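Local coordinates for Lin1840 protein (Listeria innocua serovar 6a, PDB 4ZO6) that probably hydrolyses terminal, non-reducing beta-D-glucosyl residues and releases beta-D-glucose, as a family 3 beta-glucosidase, at residues A194-A199 against T236-V241; A187-H192 against A231-T236; D404-W409 against P528-G533; K97-I102 against G408-G413. The protein carries 2 engineered substitutions. All blocks are in the same frame, centred on the assembly; numbering follows the deposited sequence.

Contact 1: A194-A199 against T236-V241; sequences AAYGAA and TAFNVV. With BGC (beta-D-glucopyranose), chain E.
This is a buried loop-on-loop contact, in which Tyr196 packs against Phe238 and Asn239 reaches back to Ala194. It sits just beyond strands 187-193 and 233-236 of the N-terminal TIM-barrel domain, at the ends that face the bound glucose. The side chains of Tyr196 and Phe238 lie side by side and point the same way. Their rings form an offset edge-to-face pair, with the edge of Phe238 toward the face of Tyr196. The centroids are 5.9 Å apart and the planes meet at 66°. Tyr196 OH lies at the Phe238 edge, 3.6 Å from Phe238 CD2, and is hydrogen-bonded to Arg149. At its far end Phe238 CZ comes to 2.9 Å from O1 of the glucose. Arg572 of the second subunit also packs on Phe238.

Asn239 holds the other half, with CG between its backbone N and carbonyl carbon (chi1 52°), bringing the amide to Ala194. Its ND2 donates an almost straight 2.9 Å bond to Ala194 O, in the plane of the amide. The same ND2 donates to Val240 O at 3.0 Å, from above that carbonyl plane. The amide plane is nearly parallel to the Tyr196 ring (4°). Its OD1 lies nearest to Tyr196 CA, at 3.0 Å, and CB. The two bonds from ND2 therefore fix which way the amide is turned, at the cost of a buried oxygen with no hydrogen-bond partner.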
loop_
_atom_site.group_PDB
_atom_site.type_symbol
_atom_site.label_atom_id
_atom_site.label_comp_id
_atom_site.label_asym_id
_atom_site.label_seq_id
_atom_site.Cartn_x
_atom_site.Cartn_y
_atom_site.Cartn_z
ATOM N N ALA A 194 13.408 -10.367 -5.727
ATOM C CA ALA A 194 12.833 -10.457 -4.377
ATOM C C ALA A 194 11.669 -9.487 -4.229
ATOM O O ALA A 194 11.632 -8.443 -4.909
ATOM C CB ALA A 194 13.874 -10.103 -3.296
ATOM N N ALA A 195 10.766 -9.845 -3.301
ATOM C CA ALA A 195 9.708 -8.945 -2.745
ATOM C C ALA A 195 8.576 -8.683 -3.736
ATOM O O ALA A 195 7.882 -7.697 -3.642
ATOM C CB ALA A 195 10.312 -7.622 -2.267
ATOM N N TYR A 196 8.361 -9.644 -4.623
ATOM C CA TYR A 196 7.410 -9.534 -5.763
ATOM C C TYR A 196 5.951 -9.408 -5.218
ATOM O O TYR A 196 5.109 -8.747 -5.828
ATOM C CB TYR A 196 7.634 -10.775 -6.709
ATOM C CG TYR A 196 6.753 -10.988 -7.903
ATOM C CD1 TYR A 196 6.333 -9.968 -8.736
ATOM C CD2 TYR A 196 6.428 -12.247 -8.288
ATOM C CE1 TYR A 196 5.516 -10.209 -9.870
ATOM C CE2 TYR A 196 5.676 -12.494 -9.439
ATOM C CZ TYR A 196 5.196 -11.486 -10.219
ATOM O OH TYR A 196 4.389 -11.798 -11.306
ATOM N N GLY A 197 5.699 -10.033 -4.058
ATOM C CA GLY A 197 4.375 -10.097 -3.416
ATOM C C GLY A 197 3.854 -8.786 -2.868
ATOM O O GLY A 197 2.691 -8.723 -2.492
ATOM N N ALA A 198 4.698 -7.748 -2.838
ATOM C CA ALA A 198 4.318 -6.442 -2.406
ATOM C C ALA A 198 3.863 -5.539 -3.545
ATOM O O ALA A 198 3.765 -4.314 -3.395
ATOM C CB ALA A 198 5.464 -5.783 -1.688
ATOM N N ALA A 199 3.606 -6.140 -4.692
ATOM C CA ALA A 199 3.117 -5.423 -5.874
ATOM C C ALA A 199 2.055 -4.426 -5.464
ATOM O O ALA A 199 1.044 -4.815 -4.822
ATOM C CB ALA A 199 2.526 -6.410 -6.849
ATOM N N THR A 236 14.979 -14.567 -10.672
ATOM C CA THR A 236 14.820 -13.137 -10.414
ATOM C C THR A 236 13.319 -12.787 -10.406
ATOM O O THR A 236 12.505 -13.583 -10.904
ATOM C CB THR A 236 15.509 -12.306 -11.518
ATOM O OG1 THR A 236 14.800 -12.439 -12.788
ATOM C CG2 THR A 236 17.016 -12.707 -11.665
ATOM N N ALA A 237 12.974 -11.611 -9.866
ATOM C CA ALA A 237 11.610 -11.105 -9.854
ATOM C C ALA A 237 11.358 -10.085 -10.997
ATOM O O ALA A 237 12.276 -9.421 -11.498
ATOM C CB ALA A 237 11.339 -10.496 -8.479
ATOM N N PHE A 238 10.131 -10.028 -11.495
ATOM C CA PHE A 238 9.686 -9.019 -12.443
ATOM C C PHE A 238 9.719 -7.540 -12.013
ATOM O O PHE A 238 9.953 -6.653 -12.884
ATOM C CB PHE A 238 8.247 -9.302 -12.854
ATOM C CG PHE A 238 8.117 -10.506 -13.738
ATOM C CD1 PHE A 238 8.816 -10.570 -14.929
ATOM C CD2 PHE A 238 7.290 -11.574 -13.371
ATOM C CE1 PHE A 238 8.674 -11.624 -15.784
ATOM C CE2 PHE A 238 7.115 -12.631 -14.238
ATOM C CZ PHE A 238 7.844 -12.686 -15.415
ATOM N N ASN A 239 9.450 -7.337 -10.714
ATOM C CA ASN A 239 9.358 -6.012 -10.041
ATOM C C ASN A 239 10.678 -5.278 -9.884
ATOM O O ASN A 239 11.742 -5.886 -9.829
ATOM C CB ASN A 239 8.751 -6.095 -8.632
ATOM C CG ASN A 239 9.434 -7.128 -7.716
ATOM O OD1 ASN A 239 9.210 -8.314 -7.897
ATOM N ND2 ASN A 239 10.173 -6.685 -6.690
ATOM N N VAL A 240 10.571 -3.969 -9.733
ATOM C CA VAL A 240 11.657 -3.143 -9.189
ATOM C C VAL A 240 11.925 -3.474 -7.729
ATOM O O VAL A 240 11.050 -3.863 -7.016
ATOM C CB VAL A 240 11.356 -1.602 -9.317
ATOM C CG1 VAL A 240 11.359 -1.123 -10.782
ATOM C CG2 VAL A 240 10.053 -1.194 -8.616
ATOM N N VAL A 241 13.155 -3.310 -7.296
ATOM C CA VAL A 241 13.471 -3.327 -5.882
ATOM C C VAL A 241 14.165 -2.007 -5.622
ATOM O O VAL A 241 15.134 -1.712 -6.238
ATOM C CB VAL A 241 14.282 -4.563 -5.554
ATOM C CG1 VAL A 241 14.903 -4.498 -4.168
ATOM C CG2 VAL A 241 13.381 -5.804 -5.672
HETATM C C2 BGC E . 6.962 -16.996 -13.804
HETATM C C3 BGC E . 7.525 -18.026 -12.834
HETATM C C4 BGC E . 7.671 -19.344 -13.608
HETATM C C5 BGC E . 8.462 -19.133 -14.943
HETATM C C6 BGC E . 8.533 -20.343 -15.874
HETATM C C1 BGC E . 8.108 -16.837 -14.796
HETATM O O1 BGC E . 8.027 -15.598 -15.446
HETATM O O2 BGC E . 6.540 -15.801 -13.174
HETATM O O3 BGC E . 6.714 -18.105 -11.677
HETATM O O4 BGC E . 8.312 -20.226 -12.721
HETATM O O5 BGC E . 7.967 -17.954 -15.682
HETATM O O6 BGC E . 7.240 -20.560 -16.424
#

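Contact 2: A187-H192 against A231-T236. With BGC (beta-D-glucopyranose), chain E.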
loop_
_atom_site.group_PDB
_atom_site.type_symbol
_atom_site.label_atom_id
_atom_site.label_comp_id
_atom_site.label_asym_id
_atom_site.label_seq_id
_atom_site.Cartn_x
_atom_site.Cartn_y
_atom_site.Cartn_z
ATOM N N ALA A 187 16.404 -30.773 -8.651
ATOM C CA ALA A 187 16.821 -29.472 -8.166
ATOM C C ALA A 187 15.633 -28.553 -7.990
ATOM O O ALA A 187 14.662 -28.575 -8.784
ATOM C CB ALA A 187 17.824 -28.803 -9.122
ATOM N N ALA A 188 15.730 -27.742 -6.941
ATOM C CA ALA A 188 14.728 -26.740 -6.610
ATOM C C ALA A 188 15.303 -25.383 -6.950
ATOM O O ALA A 188 16.536 -25.158 -6.851
ATOM C CB ALA A 188 14.321 -26.828 -5.142
ATOM N N CYS A 189 14.397 -24.534 -7.440
ATOM C CA CYS A 189 14.607 -23.118 -7.713
ATOM C C CYS A 189 13.691 -22.204 -6.868
ATOM O O CYS A 189 12.499 -22.109 -7.083
ATOM C CB CYS A 189 14.331 -22.850 -9.184
ATOM S SG CYS A 189 14.808 -21.224 -9.809
ATOM N N VAL A 190 14.292 -21.568 -5.887
ATOM C CA VAL A 190 13.685 -20.489 -5.099
ATOM C C VAL A 190 13.245 -19.333 -6.035
ATOM O O VAL A 190 14.030 -18.834 -6.844
ATOM C CB VAL A 190 14.713 -19.974 -4.022
ATOM C CG1 VAL A 190 14.187 -18.785 -3.235
ATOM C CG2 VAL A 190 15.081 -21.090 -3.024
ATOM N N LYS A 191 12.012 -18.882 -5.911
ATOM C CA LYS A 191 11.580 -17.729 -6.694
ATOM C C LYS A 191 10.670 -16.840 -5.820
ATOM O O LYS A 191 10.168 -17.350 -4.794
ATOM C CB LYS A 191 10.939 -18.190 -8.015
ATOM C CG LYS A 191 9.514 -18.734 -7.830
ATOM C CD LYS A 191 9.125 -19.723 -8.927
ATOM C CE LYS A 191 7.618 -19.801 -9.072
ATOM N NZ LYS A 191 7.224 -20.674 -10.219
ATOM N N HIS A 192 10.472 -15.541 -6.095
ATOM C CA HIS A 192 11.063 -14.693 -7.108
ATOM C C HIS A 192 11.885 -13.631 -6.382
ATOM O O HIS A 192 11.345 -12.786 -5.637
ATOM C CB HIS A 192 9.979 -13.930 -7.970
ATOM C CG HIS A 192 8.991 -14.811 -8.633
ATOM N ND1 HIS A 192 7.941 -15.356 -7.947
ATOM C CD2 HIS A 192 8.879 -15.256 -9.916
ATOM C CE1 HIS A 192 7.229 -16.126 -8.758
ATOM N NE2 HIS A 192 7.790 -16.096 -9.951
ATOM N N ALA A 231 18.997 -25.000 -1.650
ATOM C CA ALA A 231 18.322 -24.795 -2.924
ATOM C C ALA A 231 19.338 -24.531 -4.040
ATOM O O ALA A 231 20.211 -23.650 -3.924
ATOM C CB ALA A 231 17.306 -23.658 -2.867
ATOM N N LYS A 232 19.212 -25.254 -5.147
ATOM C CA LYS A 232 20.253 -25.185 -6.202
ATOM C C LYS A 232 20.267 -23.960 -7.126
ATOM O O LYS A 232 21.357 -23.483 -7.488
ATOM C CB LYS A 232 20.200 -26.454 -7.027
ATOM C CG LYS A 232 20.782 -27.612 -6.248
ATOM C CD LYS A 232 22.285 -27.554 -6.352
ATOM C CE LYS A 232 22.926 -28.766 -5.714
ATOM N NZ LYS A 232 24.380 -28.513 -5.873
ATOM N N LEU A 233 19.082 -23.503 -7.557
ATOM C CA LEU A 233 18.939 -22.275 -8.362
ATOM C C LEU A 233 18.128 -21.185 -7.631
ATOM O O LEU A 233 17.390 -21.451 -6.687
ATOM C CB LEU A 233 18.253 -22.569 -9.697
ATOM C CG LEU A 233 18.811 -23.653 -10.602
ATOM C CD1 LEU A 233 18.683 -25.095 -10.064
ATOM C CD2 LEU A 233 18.059 -23.502 -11.929
ATOM N N VAL A 234 18.271 -19.955 -8.095
ATOM C CA VAL A 234 17.339 -18.904 -7.756
ATOM C C VAL A 234 16.830 -18.264 -9.030
ATOM O O VAL A 234 17.545 -18.235 -10.002
ATOM C CB VAL A 234 18.034 -17.867 -6.843
ATOM C CG1 VAL A 234 17.162 -16.655 -6.581
ATOM C CG2 VAL A 234 18.444 -18.536 -5.535
ATOM N N MET A 235 15.614 -17.726 -9.013
ATOM C CA MET A 235 15.006 -16.999 -10.156
ATOM C C MET A 235 14.744 -15.507 -9.756
ATOM O O MET A 235 14.328 -15.229 -8.621
ATOM C CB MET A 235 13.695 -17.739 -10.634
ATOM C CG MET A 235 12.993 -17.078 -11.801
ATOM S SD MET A 235 11.301 -17.609 -12.134
ATOM C CE MET A 235 11.658 -19.283 -12.715
ATOM N N THR A 236 14.979 -14.567 -10.672
ATOM C CA THR A 236 14.820 -13.137 -10.414
ATOM C C THR A 236 13.319 -12.787 -10.406
ATOM O O THR A 236 12.505 -13.583 -10.904
ATOM C CB THR A 236 15.509 -12.306 -11.518
ATOM O OG1 THR A 236 14.800 -12.439 -12.788
ATOM C CG2 THR A 236 17.016 -12.707 -11.665
HETATM C C2 BGC E . 6.962 -16.996 -13.804
HETATM C C3 BGC E . 7.525 -18.026 -12.834
HETATM C C4 BGC E . 7.671 -19.344 -13.608
HETATM C C5 BGC E . 8.462 -19.133 -14.943
HETATM C C6 BGC E . 8.533 -20.343 -15.874
HETATM C C1 BGC E . 8.108 -16.837 -14.796
HETATM O O1 BGC E . 8.027 -15.598 -15.446
HETATM O O2 BGC E . 6.540 -15.801 -13.174
HETATM O O3 BGC E . 6.714 -18.105 -11.677
HETATM O O4 BGC E . 8.312 -20.226 -12.721
HETATM O O5 BGC E . 7.967 -17.954 -15.682
HETATM O O6 BGC E . 7.240 -20.560 -16.424
#
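Met235 runs beside His192, both side chains pointing the same way, where two neighbouring parallel strands of the TIM barrel end near the glucose. The chain between them passes through helices 212-219 and 221-228, a beta-alpha-beta crossover. Cys189 and Leu233 share one face of the sheet, with Cys189 SG 3.7 Å from Leu233 CB. Val190 and Val234 occupy the other face, against helix 221-228. On that side Val190 CG2 is pressed tightly to Ala231 CB, at 3.4 Å. The backbones are joined most firmly by Leu233 N to Ala188 O and Met235 N to Val190 O, the latter at 2.9 Å.

Further along, Lys191 has CG between its backbone N and carbonyl carbon (chi1 76°). This places CG over the centre of the His192 ring, and the chain then extends to the sugar. Met235 SD approaches that ring obliquely, 4.9 Å from its centroid. Asp140 is hydrogen-bonded to His192 ND1 and so holds the ring's rotation. Lys191 NZ donates to glucose O4 at 2.8 Å and to O3 at 3.0 Å. His192 NE2 meets the same O3 near its ring plane, at 2.9 Å.

Contact 3: D404-W409 against P528-G533; sequences DILGGW and PGTEAG. With BGC (beta-D-glucopyranose), chain F.
Ile405 turns CG1 between its backbone N and carbonyl carbon (chi1 40°), and a chi2 of 71° bends CD1 round toward 528-533. The side chain thus wraps the methyl of Ala532, with Ile405 CB 3.6 Å from Ala532 CB. Its CD1 reaches Gly529 O at 3.4 Å. Leu406 sets CG beside its own backbone N (chi1 -56°), and its CD2 branch lies 3.5 Å from Thr530 CA. One backbone bond joins the segments: Gly529 N donates to Ile405 O at 3.2 Å. The Gly529-Ala532 segment is a type I turn that leads into helix 532-541, with Glu531 at the N-cap. The contact thus ties a loop of the family 3 C-terminal domain, following strand 392-397, to the start of that helix. The same loop carries Trp409 to a bound glucose. Trp409 N donates to glucose O3 at 2.9 Å, and C4 of this sugar sits over the centre of the indole, 3.4 Å above its plane. Tyr583 of the second subunit and Glu473 N bond to the sugar as well.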
loop_
_atom_site.group_PDB
_atom_site.type_symbol
_atom_site.label_atom_id
_atom_site.label_comp_id
_atom_site.label_asym_id
_atom_site.label_seq_id
_atom_site.Cartn_x
_atom_site.Cartn_y
_atom_site.Cartn_z
ATOM N N ASP A 404 -13.013 -27.840 -12.140
ATOM C CA ASP A 404 -11.964 -26.836 -11.856
ATOM C C ASP A 404 -11.684 -26.699 -10.354
ATOM O O ASP A 404 -11.999 -25.676 -9.698
ATOM C CB ASP A 404 -12.356 -25.518 -12.490
ATOM C CG ASP A 404 -11.247 -24.472 -12.462
ATOM O OD1 ASP A 404 -10.086 -24.753 -12.090
ATOM O OD2 ASP A 404 -11.586 -23.344 -12.825
ATOM N N ILE A 405 -11.069 -27.755 -9.849
ATOM C CA ILE A 405 -10.667 -27.914 -8.441
ATOM C C ILE A 405 -9.189 -28.221 -8.280
ATOM O O ILE A 405 -8.735 -28.414 -7.148
ATOM C CB ILE A 405 -11.491 -28.997 -7.671
ATOM C CG1 ILE A 405 -11.799 -30.267 -8.515
ATOM C CG2 ILE A 405 -12.825 -28.401 -7.179
ATOM C CD1 ILE A 405 -10.611 -31.149 -8.798
ATOM N N LEU A 406 -8.431 -28.230 -9.380
ATOM C CA LEU A 406 -7.021 -28.632 -9.323
ATOM C C LEU A 406 -6.176 -27.406 -8.974
ATOM O O LEU A 406 -5.077 -27.534 -8.481
ATOM C CB LEU A 406 -6.572 -29.313 -10.588
ATOM C CG LEU A 406 -7.316 -30.559 -11.098
ATOM C CD1 LEU A 406 -6.595 -31.019 -12.349
ATOM C CD2 LEU A 406 -7.316 -31.671 -10.111
ATOM N N GLY A 407 -6.697 -26.215 -9.168
ATOM C CA GLY A 407 -5.994 -24.992 -8.748
ATOM C C GLY A 407 -5.240 -24.327 -9.858
ATOM O O GLY A 407 -5.043 -24.894 -10.919
ATOM N N GLY A 408 -4.839 -23.097 -9.633
ATOM C CA GLY A 408 -3.922 -22.442 -10.551
ATOM C C GLY A 408 -2.511 -23.023 -10.456
ATOM O O GLY A 408 -2.151 -23.745 -9.497
ATOM N N TRP A 409 -1.711 -22.699 -11.459
ATOM C CA TRP A 409 -0.315 -23.179 -11.548
ATOM C C TRP A 409 -0.268 -24.703 -11.547
ATOM O O TRP A 409 0.601 -25.370 -10.948
ATOM C CB TRP A 409 0.590 -22.506 -10.515
ATOM C CG TRP A 409 1.123 -21.211 -11.020
ATOM C CD1 TRP A 409 0.818 -19.954 -10.548
ATOM C CD2 TRP A 409 2.073 -21.014 -12.095
ATOM N NE1 TRP A 409 1.472 -19.019 -11.278
ATOM C CE2 TRP A 409 2.252 -19.632 -12.230
ATOM C CE3 TRP A 409 2.793 -21.885 -12.953
ATOM C CZ2 TRP A 409 3.124 -19.065 -13.189
ATOM C CZ3 TRP A 409 3.677 -21.319 -13.928
ATOM C CH2 TRP A 409 3.832 -19.923 -14.016
ATOM N N PRO A 528 -7.967 -28.065 -3.359
ATOM C CA PRO A 528 -7.230 -29.234 -2.813
ATOM C C PRO A 528 -6.431 -30.058 -3.803
ATOM O O PRO A 528 -5.533 -30.835 -3.383
ATOM C CB PRO A 528 -8.344 -30.135 -2.278
ATOM C CG PRO A 528 -9.491 -29.213 -2.088
ATOM C CD PRO A 528 -9.415 -28.259 -3.232
ATOM N N GLY A 529 -6.779 -29.953 -5.082
ATOM C CA GLY A 529 -6.110 -30.715 -6.117
ATOM C C GLY A 529 -6.891 -31.966 -6.550
ATOM O O GLY A 529 -8.121 -32.023 -6.598
ATOM N N THR A 530 -6.130 -32.973 -6.921
ATOM C CA THR A 530 -6.676 -34.128 -7.640
ATOM C C THR A 530 -7.768 -34.843 -6.841
ATOM O O THR A 530 -8.781 -35.306 -7.410
ATOM C CB THR A 530 -5.514 -35.081 -7.998
ATOM O OG1 THR A 530 -4.658 -34.435 -8.984
ATOM C CG2 THR A 530 -6.033 -36.425 -8.546
ATOM N N GLU A 531 -7.571 -34.893 -5.530
ATOM C CA GLU A 531 -8.502 -35.574 -4.659
ATOM C C GLU A 531 -9.571 -34.686 -4.065
ATOM O O GLU A 531 -10.205 -35.080 -3.047
ATOM C CB GLU A 531 -7.751 -36.311 -3.554
ATOM C CG GLU A 531 -6.906 -37.458 -4.029
ATOM C CD GLU A 531 -7.699 -38.666 -4.537
ATOM O OE1 GLU A 531 -8.386 -39.294 -3.703
ATOM O OE2 GLU A 531 -7.590 -39.013 -5.756
ATOM N N ALA A 532 -9.832 -33.531 -4.690
ATOM C CA ALA A 532 -10.677 -32.512 -4.052
ATOM C C ALA A 532 -12.026 -32.960 -3.478
ATOM O O ALA A 532 -12.350 -32.649 -2.313
ATOM C CB ALA A 532 -10.883 -31.324 -4.965
ATOM N N GLY A 533 -12.836 -33.660 -4.260
ATOM C CA GLY A 533 -14.168 -34.073 -3.724
ATOM C C GLY A 533 -14.101 -35.042 -2.539
ATOM O O GLY A 533 -15.033 -35.119 -1.765
HETATM C C2 BGC F . -1.174 -21.882 -15.435
HETATM C C3 BGC F . -1.688 -20.601 -14.675
HETATM C C4 BGC F . -0.514 -19.677 -14.232
HETATM C C5 BGC F . 0.191 -19.562 -15.596
HETATM C C6 BGC F . 1.303 -18.654 -16.105
HETATM C C1 BGC F . -0.314 -21.561 -16.673
HETATM O O1 BGC F . 0.188 -22.632 -17.537
HETATM O O2 BGC F . -2.306 -22.670 -15.818
HETATM O O3 BGC F . -2.581 -20.861 -13.571
HETATM O O4 BGC F . -1.074 -18.553 -13.550
HETATM O O5 BGC F . 0.730 -20.866 -16.019
HETATM O O6 BGC F . 1.167 -18.934 -17.553
#

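Contact 4: K97-I102 against G408-G413; sequences KTVFPI and GWNVYG. With BGC (beta-D-glucopyranose), chain F.
Lys97 reaches across to the backbone of Tyr412, although its CB starts out pointing away. CG stands beside the backbone N (chi1 -69°), and a bend at chi2 (-94°) turns the chain back toward 408-413. From there each atom comes closer to one oxygen. CD lies 3.6 Å from Tyr412 O and CE 3.3 Å from it. NZ at the tip donates to Tyr412 O at 2.8 Å, only slightly tilted from the carbonyl plane. The same ammonium forms a salt bridge with Glu414. It thus has a carboxylate and a carbonyl as partners, which probably offset its charge.

Deeper in, Val99 crosses Asn410 at about a right angle. Val99 CG2 touches Asn410 OD1 at 3.5 Å and comes within 3.8 Å of Gly413 CA, where the absence of a side chain lets it approach. Asn410 in turn braces its own loop. Its ND2 donates to Gly413 O at 3.1 Å, while Gly413 N gives a weak bond to Asn410 OD1. At the other end Ile102 CG2 sits 4.1 Å from Gly408 O, a loose van der Waals contact; that carbonyl is hydrogen-bonded to His94. The arrangement joins a loop of the TIM barrel to a loop of the C-terminal domain. In many family 3 glucosidases the substrate pocket lies at such a domain boundary, consistent with the glucose bound at Trp409.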
loop_
_atom_site.group_PDB
_atom_site.type_symbol
_atom_site.label_atom_id
_atom_site.label_comp_id
_atom_site.label_asym_id
_atom_site.label_seq_id
_atom_site.Cartn_x
_atom_site.Cartn_y
_atom_site.Cartn_z
ATOM N N LYS A 97 1.474 -34.639 -11.886
ATOM C CA LYS A 97 0.199 -35.225 -12.361
ATOM C C LYS A 97 -0.774 -35.524 -11.209
ATOM O O LYS A 97 -2.012 -35.325 -11.348
ATOM C CB LYS A 97 0.452 -36.520 -13.149
ATOM C CG LYS A 97 1.139 -36.274 -14.476
ATOM C CD LYS A 97 0.136 -36.150 -15.588
ATOM C CE LYS A 97 0.759 -35.612 -16.861
ATOM N NZ LYS A 97 -0.328 -35.088 -17.765
ATOM N N THR A 98 -0.239 -36.023 -10.094
ATOM C CA THR A 98 -0.985 -35.997 -8.839
ATOM C C THR A 98 -0.913 -34.582 -8.221
ATOM O O THR A 98 0.136 -34.122 -7.696
ATOM C CB THR A 98 -0.521 -37.056 -7.816
ATOM O OG1 THR A 98 -0.369 -38.345 -8.459
ATOM C CG2 THR A 98 -1.575 -37.156 -6.718
ATOM N N VAL A 99 -2.016 -33.866 -8.310
ATOM C CA VAL A 99 -1.992 -32.463 -7.942
ATOM C C VAL A 99 -2.350 -32.342 -6.469
ATOM O O VAL A 99 -3.400 -32.839 -6.034
ATOM C CB VAL A 99 -2.943 -31.642 -8.846
ATOM C CG1 VAL A 99 -2.921 -30.116 -8.559
ATOM C CG2 VAL A 99 -2.594 -31.868 -10.300
ATOM N N PHE A 100 -1.485 -31.694 -5.708
ATOM C CA PHE A 100 -1.719 -31.438 -4.322
ATOM C C PHE A 100 -2.418 -30.058 -4.117
ATOM O O PHE A 100 -2.692 -29.333 -5.089
ATOM C CB PHE A 100 -0.390 -31.498 -3.554
ATOM C CG PHE A 100 0.138 -32.872 -3.360
ATOM C CD1 PHE A 100 0.579 -33.618 -4.433
ATOM C CD2 PHE A 100 0.266 -33.403 -2.089
ATOM C CE1 PHE A 100 1.107 -34.867 -4.231
ATOM C CE2 PHE A 100 0.749 -34.676 -1.894
ATOM C CZ PHE A 100 1.169 -35.412 -2.979
ATOM N N PRO A 101 -2.765 -29.710 -2.856
ATOM C CA PRO A 101 -3.443 -28.398 -2.679
ATOM C C PRO A 101 -2.535 -27.258 -3.071
ATOM O O PRO A 101 -1.310 -27.418 -3.030
ATOM C CB PRO A 101 -3.765 -28.365 -1.192
ATOM C CG PRO A 101 -3.935 -29.816 -0.808
ATOM C CD PRO A 101 -2.950 -30.576 -1.656
ATOM N N ILE A 102 -3.122 -26.127 -3.463
ATOM C CA ILE A 102 -2.322 -24.938 -3.812
ATOM C C ILE A 102 -1.444 -24.527 -2.635
ATOM O O ILE A 102 -1.789 -24.874 -1.456
ATOM C CB ILE A 102 -3.173 -23.745 -4.314
ATOM C CG1 ILE A 102 -4.259 -23.396 -3.322
ATOM C CG2 ILE A 102 -3.694 -24.062 -5.707
ATOM C CD1 ILE A 102 -4.864 -22.024 -3.537
ATOM N N GLY A 408 -4.839 -23.097 -9.633
ATOM C CA GLY A 408 -3.922 -22.442 -10.551
ATOM C C GLY A 408 -2.511 -23.023 -10.456
ATOM O O GLY A 408 -2.151 -23.745 -9.497
ATOM N N TRP A 409 -1.711 -22.699 -11.459
ATOM C CA TRP A 409 -0.315 -23.179 -11.548
ATOM C C TRP A 409 -0.268 -24.703 -11.547
ATOM O O TRP A 409 0.601 -25.370 -10.948
ATOM C CB TRP A 409 0.590 -22.506 -10.515
ATOM C CG TRP A 409 1.123 -21.211 -11.020
ATOM C CD1 TRP A 409 0.818 -19.954 -10.548
ATOM C CD2 TRP A 409 2.073 -21.014 -12.095
ATOM N NE1 TRP A 409 1.472 -19.019 -11.278
ATOM C CE2 TRP A 409 2.252 -19.632 -12.230
ATOM C CE3 TRP A 409 2.793 -21.885 -12.953
ATOM C CZ2 TRP A 409 3.124 -19.065 -13.189
ATOM C CZ3 TRP A 409 3.677 -21.319 -13.928
ATOM C CH2 TRP A 409 3.832 -19.923 -14.016
ATOM N N ASN A 410 -1.227 -25.248 -12.256
ATOM C CA ASN A 410 -1.318 -26.689 -12.538
ATOM C C ASN A 410 -0.964 -26.908 -13.977
ATOM O O ASN A 410 -1.798 -26.890 -14.834
ATOM C CB ASN A 410 -2.716 -27.219 -12.246
ATOM C CG ASN A 410 -2.925 -28.596 -12.783
ATOM O OD1 ASN A 410 -2.048 -29.444 -12.711
ATOM N ND2 ASN A 410 -4.100 -28.823 -13.340
ATOM N N VAL A 411 0.306 -27.079 -14.247
ATOM C CA VAL A 411 0.786 -27.064 -15.610
ATOM C C VAL A 411 0.659 -28.429 -16.245
ATOM O O VAL A 411 0.465 -28.515 -17.437
ATOM C CB VAL A 411 2.232 -26.565 -15.654
ATOM C CG1 VAL A 411 2.771 -26.568 -17.069
ATOM C CG2 VAL A 411 2.263 -25.140 -15.073
ATOM N N TYR A 412 0.707 -29.494 -15.459
ATOM C CA TYR A 412 0.699 -30.852 -16.036
ATOM C C TYR A 412 -0.500 -31.741 -15.631
ATOM O O TYR A 412 -0.778 -32.735 -16.310
ATOM C CB TYR A 412 2.014 -31.540 -15.679
ATOM C CG TYR A 412 3.195 -30.895 -16.354
ATOM C CD1 TYR A 412 3.551 -31.234 -17.640
ATOM C CD2 TYR A 412 3.942 -29.920 -15.698
ATOM C CE1 TYR A 412 4.631 -30.596 -18.273
ATOM C CE2 TYR A 412 5.034 -29.290 -16.299
ATOM C CZ TYR A 412 5.385 -29.647 -17.585
ATOM O OH TYR A 412 6.444 -29.027 -18.209
ATOM N N GLY A 413 -1.206 -31.371 -14.552
ATOM C CA GLY A 413 -2.317 -32.202 -14.040
ATOM C C GLY A 413 -3.579 -32.084 -14.877
ATOM O O GLY A 413 -3.828 -31.061 -15.535
HETATM C C2 BGC F . -1.174 -21.882 -15.435
HETATM C C3 BGC F . -1.688 -20.601 -14.675
HETATM C C4 BGC F . -0.514 -19.677 -14.232
HETATM C C5 BGC F . 0.191 -19.562 -15.596
HETATM C C6 BGC F . 1.303 -18.654 -16.105
HETATM C C1 BGC F . -0.314 -21.561 -16.673
HETATM O O1 BGC F . 0.188 -22.632 -17.537
HETATM O O2 BGC F . -2.306 -22.670 -15.818
HETATM O O3 BGC F . -2.581 -20.861 -13.571
HETATM O O4 BGC F . -1.074 -18.553 -13.550
HETATM O O5 BGC F . 0.730 -20.866 -16.019
HETATM O O6 BGC F . 1.167 -18.934 -17.553
#

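How the contacts relate
Contacts 1 and 2 share Thr236 and form one continuous piece of the barrel, with centres 14 Å apart. Ala237 CB of contact 1 packs on His192 O of contact 2 at 3.6 Å. Both meet the same glucose, chain E. Contacts 3 and 4 share Gly408 and Trp409 and touch the other glucose, chain F. Their centres are 7 Å apart, and Thr530 OG1 probably bonds to Val99 N at 2.8 Å. The two groups do not touch: the nearest atoms of contact 2 are about 5 Å from those of contacts 3 and 4. The sugar-binding region lies between them, and contact 4 bridges the two domains.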